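Local structure of cytochrome P450 reductase (Amycolatopsis methanolica 239, 5OGX) at residues Asp112-Thr117 against Asp249-Gly254; Gly207-Leu212 against Ser235-Leu240. The protein passes electrons from NADH, through its FAD and 2Fe-2S cluster, to the partner cytochrome P450 that O-demethylates guaiacol and other lignin-derived aromatics. All coordinates share one frame; numbering follows the deposited sequence. Where two conformers were deposited one is given.

Interaction 1: residues Asp112-Thr117 against Asp249-Gly254; sequences DIARDT and DLYDLG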
loop_
_atom_site.group_PDB
_atom_site.type_symbol
_atom_site.label_atom_id
_atom_site.label_comp_id
_atom_site.label_asym_id
_atom_site.label_seq_id
_atom_site.Cartn_x
_atom_site.Cartn_y
_atom_site.Cartn_z
ATOM N N ASP A 112 -11.387 -15.173 11.405
ATOM C CA ASP A 112 -11.718 -14.005 12.214
ATOM C C ASP A 112 -10.634 -13.873 13.278
ATOM O O ASP A 112 -10.504 -14.744 14.142
ATOM C CB ASP A 112 -13.108 -14.164 12.834
ATOM C CG ASP A 112 -14.223 -13.963 11.825
ATOM O OD1 ASP A 112 -14.414 -12.824 11.353
ATOM O OD2 ASP A 112 -14.904 -14.954 11.482
ATOM N N ILE A 113 -9.829 -12.812 13.209
ATOM C CA ILE A 113 -8.663 -12.691 14.076
ATOM C C ILE A 113 -8.811 -11.612 15.140
ATOM O O ILE A 113 -8.032 -11.615 16.108
ATOM C CB ILE A 113 -7.370 -12.465 13.260
ATOM C CG1 ILE A 113 -7.421 -11.155 12.458
ATOM C CG2 ILE A 113 -7.106 -13.650 12.341
ATOM C CD1 ILE A 113 -6.123 -10.874 11.713
ATOM N N ALA A 114 -9.774 -10.709 15.010
ATOM C CA ALA A 114 -9.990 -9.631 15.970
ATOM C C ALA A 114 -11.323 -8.981 15.628
ATOM O O ALA A 114 -11.942 -9.302 14.610
ATOM C CB ALA A 114 -8.845 -8.609 15.947
ATOM N N ARG A 115 -11.763 -8.068 16.492
ATOM C CA ARG A 115 -13.007 -7.349 16.238
ATOM C C ARG A 115 -13.005 -6.759 14.834
ATOM O O ARG A 115 -12.101 -5.998 14.470
ATOM C CB ARG A 115 -13.214 -6.239 17.265
ATOM C CG ARG A 115 -14.471 -5.416 17.003
ATOM C CD ARG A 115 -14.828 -4.561 18.208
ATOM N NE ARG A 115 -13.778 -3.593 18.521
ATOM C CZ ARG A 115 -13.796 -2.799 19.587
ATOM N NH1 ARG A 115 -12.806 -1.944 19.802
ATOM N NH2 ARG A 115 -14.809 -2.861 20.437
ATOM N N ASP A 116 -14.008 -7.145 14.042
ATOM C CA ASP A 116 -14.189 -6.656 12.672
ATOM C C ASP A 116 -12.952 -6.866 11.802
ATOM O O ASP A 116 -12.719 -6.101 10.868
ATOM C CB ASP A 116 -14.573 -5.173 12.655
ATOM C CG ASP A 116 -15.983 -4.929 13.144
ATOM O OD1 ASP A 116 -16.816 -5.854 13.056
ATOM O OD2 ASP A 116 -16.253 -3.806 13.614
ATOM N N THR A 117 -12.155 -7.897 12.075
ATOM C CA THR A 117 -10.896 -8.093 11.365
ATOM C C THR A 117 -10.771 -9.540 10.920
ATOM O O THR A 117 -10.997 -10.459 11.716
ATOM C CB THR A 117 -9.692 -7.710 12.239
ATOM O OG1 THR A 117 -9.878 -6.391 12.765
ATOM C CG2 THR A 117 -8.420 -7.736 11.412
ATOM N N ASP A 249 -9.508 -4.938 19.114
ATOM C CA ASP A 249 -9.041 -4.760 17.744
ATOM C C ASP A 249 -7.635 -5.298 17.505
ATOM O O ASP A 249 -7.183 -5.318 16.354
ATOM C CB ASP A 249 -9.056 -3.274 17.376
ATOM C CG ASP A 249 -10.430 -2.647 17.507
ATOM O OD1 ASP A 249 -11.392 -3.202 16.943
ATOM O OD2 ASP A 249 -10.539 -1.586 18.159
ATOM N N LEU A 250 -6.922 -5.703 18.550
ATOM C CA LEU A 250 -5.527 -6.084 18.390
ATOM C C LEU A 250 -5.430 -7.522 17.909
ATOM O O LEU A 250 -6.311 -8.351 18.181
ATOM C CB LEU A 250 -4.758 -5.913 19.707
ATOM C CG LEU A 250 -4.724 -4.506 20.312
ATOM C CD1 LEU A 250 -4.224 -4.548 21.747
ATOM C CD2 LEU A 250 -3.839 -3.599 19.434
ATOM N N TYR A 251 -4.359 -7.819 17.177
ATOM C CA TYR A 251 -4.167 -9.174 16.682
ATOM C C TYR A 251 -2.686 -9.463 16.488
ATOM O O TYR A 251 -1.844 -8.561 16.487
ATOM C CB TYR A 251 -4.945 -9.424 15.372
ATOM C CG TYR A 251 -4.589 -8.532 14.202
ATOM C CD1 TYR A 251 -5.256 -7.325 14.000
ATOM C CD2 TYR A 251 -3.619 -8.912 13.272
ATOM C CE1 TYR A 251 -4.957 -6.509 12.927
ATOM C CE2 TYR A 251 -3.312 -8.094 12.182
ATOM C CZ TYR A 251 -3.987 -6.892 12.023
ATOM O OH TYR A 251 -3.702 -6.083 10.950
ATOM N N ASP A 252 -2.384 -10.759 16.372
ATOM C CA ASP A 252 -1.032 -11.258 16.124
ATOM C C ASP A 252 -0.036 -10.800 17.190
ATOM O O ASP A 252 1.153 -10.634 16.912
ATOM C CB ASP A 252 -0.547 -10.860 14.728
ATOM C CG ASP A 252 -1.103 -11.766 13.656
ATOM O OD1 ASP A 252 -1.745 -12.775 14.029
ATOM O OD2 ASP A 252 -0.912 -11.463 12.457
ATOM N N LEU A 253 -0.499 -10.605 18.426
ATOM C CA LEU A 253 0.420 -10.162 19.469
ATOM C C LEU A 253 1.550 -11.168 19.662
ATOM O O LEU A 253 2.710 -10.778 19.850
ATOM C CB LEU A 253 -0.340 -9.923 20.775
ATOM C CG LEU A 253 -1.429 -8.851 20.638
ATOM C CD1 LEU A 253 -2.205 -8.672 21.935
ATOM C CD2 LEU A 253 -0.818 -7.517 20.185
ATOM N N GLY A 254 1.244 -12.463 19.558
ATOM C CA GLY A 254 2.288 -13.470 19.711
ATOM C C GLY A 254 3.342 -13.385 18.623
ATOM O O GLY A 254 4.537 -13.576 18.885
HETATM O O HOH W 1 -7.149 -10.866 18.522
HETATM O O HOH W 2 -7.994 -4.672 13.801
#
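The Tyr-251 ring takes Ile-113 CD1 over one face, offset toward the rim, in a CH-pi contact 3.9 Å from the ring centroid. Thr-117 CG2 meets the ring obliquely at CE1, 4.0 Å away. The His-164 ring meets it edge-to-face, and Tyr-251 OH bonds His-164 ND1; His-164 binds FAD. The guanidinium of Arg-115 receives the Asp-249 carboxylate at its edge. These residues join a type II beta turn of the FAD-binding domain, Ala-114 to Thr-117, to the NAD-binding domain. Ile-113 and Ala-114 form a classic beta bulge opposite Thr-117.

The salt bridge is side-on. Arg-115 NE reaches Asp-249 OD1 at 2.9 Å and NH1 reaches OD2 at 2.8 Å, both nearly straight. Both oxygens lie in the guanidinium plane, but the carboxylate is turned 43° against it, so both nitrogens come in from above the carboxylate plane. Glu-275 also pairs with Arg-115. A leucine in place of Arg-115 would probably leave the Asp-249 carboxylate without this two-point partner and weaken the tie between the domains.

Two waters bridge the segments. One donates to the carbonyls of Ile-113 and Leu-250; the other donates to Thr-117 OG1 and Asp-249 O, 2.8 Å from each.

Interaction 2: residues Gly207-Leu212 against Ser235-Leu240; sequences GGPMVL and SREVLL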
loop_
_atom_site.group_PDB
_atom_site.type_symbol
_atom_site.label_atom_id
_atom_site.label_comp_id
_atom_site.label_asym_id
_atom_site.label_seq_id
_atom_site.Cartn_x
_atom_site.Cartn_y
_atom_site.Cartn_z
ATOM N N GLY A 207 20.358 1.355 7.079
ATOM C CA GLY A 207 20.155 0.734 8.375
ATOM C C GLY A 207 19.718 1.683 9.469
ATOM O O GLY A 207 19.782 1.315 10.647
ATOM N N GLY A 208 19.294 2.899 9.120
ATOM C CA GLY A 208 18.879 3.871 10.109
ATOM C C GLY A 208 17.563 3.488 10.760
ATOM O O GLY A 208 16.829 2.629 10.266
ATOM N N PRO A 209 17.221 4.158 11.861
ATOM C CA PRO A 209 16.003 3.807 12.603
ATOM C C PRO A 209 14.739 4.105 11.818
ATOM O O PRO A 209 14.659 5.082 11.060
ATOM C CB PRO A 209 16.076 4.692 13.855
ATOM C CG PRO A 209 16.985 5.847 13.436
ATOM C CD PRO A 209 17.982 5.243 12.501
ATOM N N MET A 210 13.720 3.275 12.052
ATOM C CA MET A 210 12.436 3.413 11.371
ATOM C C MET A 210 11.299 3.407 12.376
ATOM O O MET A 210 11.292 2.599 13.312
ATOM C CB MET A 210 12.178 2.258 10.379
ATOM C CG MET A 210 13.280 1.988 9.405
ATOM S SD MET A 210 13.120 0.357 8.635
ATOM C CE MET A 210 11.377 0.221 8.304
ATOM N N VAL A 211 10.315 4.282 12.162
ATOM C CA VAL A 211 9.044 4.188 12.871
ATOM C C VAL A 211 7.969 3.848 11.856
ATOM O O VAL A 211 7.946 4.406 10.751
ATOM C CB VAL A 211 8.706 5.468 13.654
ATOM C CG1 VAL A 211 8.706 6.707 12.724
ATOM C CG2 VAL A 211 7.359 5.297 14.349
ATOM N N LEU A 212 7.126 2.878 12.203
ATOM C CA LEU A 212 6.039 2.429 11.347
ATOM C C LEU A 212 4.754 2.576 12.136
ATOM O O LEU A 212 4.669 2.109 13.279
ATOM C CB LEU A 212 6.248 0.978 10.910
ATOM C CG LEU A 212 7.543 0.811 10.115
ATOM C CD1 LEU A 212 8.587 0.255 11.070
ATOM C CD2 LEU A 212 7.370 -0.106 8.904
ATOM N N SER A 235 19.947 -5.736 13.916
ATOM C CA SER A 235 20.057 -4.974 15.150
ATOM C C SER A 235 19.441 -3.591 15.042
ATOM O O SER A 235 19.509 -2.818 16.003
ATOM C CB SER A 235 21.524 -4.854 15.571
ATOM O OG SER A 235 22.009 -6.102 16.031
ATOM N N ARG A 236 18.841 -3.268 13.903
ATOM C CA ARG A 236 18.350 -1.920 13.689
ATOM C C ARG A 236 17.130 -1.649 14.565
ATOM O O ARG A 236 16.456 -2.559 15.065
ATOM C CB ARG A 236 18.028 -1.707 12.209
ATOM C CG ARG A 236 16.558 -1.856 11.870
ATOM C CD ARG A 236 16.301 -1.853 10.371
ATOM N NE ARG A 236 16.508 -0.545 9.750
ATOM C CZ ARG A 236 16.692 -0.367 8.450
ATOM N NH1 ARG A 236 16.697 -1.419 7.637
ATOM N NH2 ARG A 236 16.873 0.849 7.959
ATOM N N GLU A 237 16.853 -0.363 14.741
ATOM C CA GLU A 237 15.739 0.122 15.534
ATOM C C GLU A 237 14.508 0.203 14.649
ATOM O O GLU A 237 14.513 0.897 13.613
ATOM C CB GLU A 237 16.065 1.484 16.125
ATOM C CG GLU A 237 17.142 1.422 17.161
ATOM C CD GLU A 237 17.332 2.758 17.789
ATOM O OE1 GLU A 237 16.926 2.909 18.954
ATOM O OE2 GLU A 237 17.872 3.655 17.099
ATOM N N VAL A 238 13.459 -0.524 15.028
ATOM C CA VAL A 238 12.199 -0.534 14.289
ATOM C C VAL A 238 11.095 -0.409 15.328
ATOM O O VAL A 238 10.898 -1.328 16.134
ATOM C CB VAL A 238 12.036 -1.823 13.469
ATOM C CG1 VAL A 238 10.653 -1.893 12.819
ATOM C CG2 VAL A 238 13.152 -1.969 12.441
ATOM N N LEU A 239 10.394 0.724 15.341
ATOM C CA LEU A 239 9.300 0.967 16.272
ATOM C C LEU A 239 7.986 0.870 15.504
ATOM O O LEU A 239 7.737 1.667 14.588
ATOM C CB LEU A 239 9.421 2.336 16.936
ATOM C CG LEU A 239 10.703 2.702 17.668
ATOM C CD1 LEU A 239 10.481 4.010 18.414
ATOM C CD2 LEU A 239 11.091 1.615 18.629
ATOM N N LEU A 240 7.161 -0.111 15.857
ATOM C CA LEU A 240 5.923 -0.376 15.134
ATOM C C LEU A 240 4.749 -0.092 16.070
ATOM O O LEU A 240 4.577 -0.784 17.078
ATOM C CB LEU A 240 5.903 -1.821 14.640
ATOM C CG LEU A 240 4.618 -2.347 14.014
ATOM C CD1 LEU A 240 4.142 -1.446 12.869
ATOM C CD2 LEU A 240 4.840 -3.778 13.546
HETATM O O HOH W 3 18.559 1.614 13.388
#
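In the conformer described here, one of two deposited, Arg-236 grips the carbonyl of Gly-208 with two nitrogens. NH2 to Gly-208 O is 2.9 Å and lies in the carbonyl plane, on a lone pair. NE to the same oxygen is longer, 3.2 Å, and more bent at 141°. Asp-205 pairs with NH2 as well. The guanidinium is sandwiched: Met-210 SD sits over the centre of one face, 3.6 Å from Arg-236 CZ, and Gly-207 CA covers the opposite face near the rim. The bend in the arginine chain at chi3 (-70°) turns the group into this slot.

Beyond it, strands 210-212 and 238-240 run parallel, 13° apart. Met-210 N bonds Glu-237 O, Leu-239 N bonds Met-210 O, and Leu-212 N bonds Leu-239 O at 2.7 Å. A water links Gly-207 O to Glu-237 N where the strands begin. This is a beta-alpha-beta crossover, with helix 219-232 between the two strands.

Met-210, Leu-212, Val-238 and Leu-240 share the sheet face that this helix covers. Leu-212 CD1 presses on Val-238 CG1 at 3.5 Å, a tight pair. Leu-240 CD1 rests 3.8 Å from Leu-212 CB. Val-211 and Leu-239 occupy the other face.

The contact thus changes character along its length: a buried arginine, its charge in this conformer probably offset by Asp-205 and the Gly-208 carbonyl, gives way to parallel strand pairing and an aliphatic core.

In the fold
Both contacts involve the NAD-binding domain, but in different ways. Interaction 2 lies within it, pairing two neighbouring strands of its parallel sheet. Interaction 1 joins that domain to the antiparallel sheet of the FAD-binding domain. Strand 238-244 leads from interaction 2 toward 249-254, the second segment of interaction 1. Their centres are 23 Å apart and their nearest atoms about 8 Å, so they do not touch. Interaction 1 is closer to the flavin: the Thr-117 side chain is about 7 Å from the bound FAD, against about 13 Å for that of Leu-240. The FAD-binding His-164 has its side chain about 3 Å from that of Tyr-251 and about 9 Å from that of Leu-240.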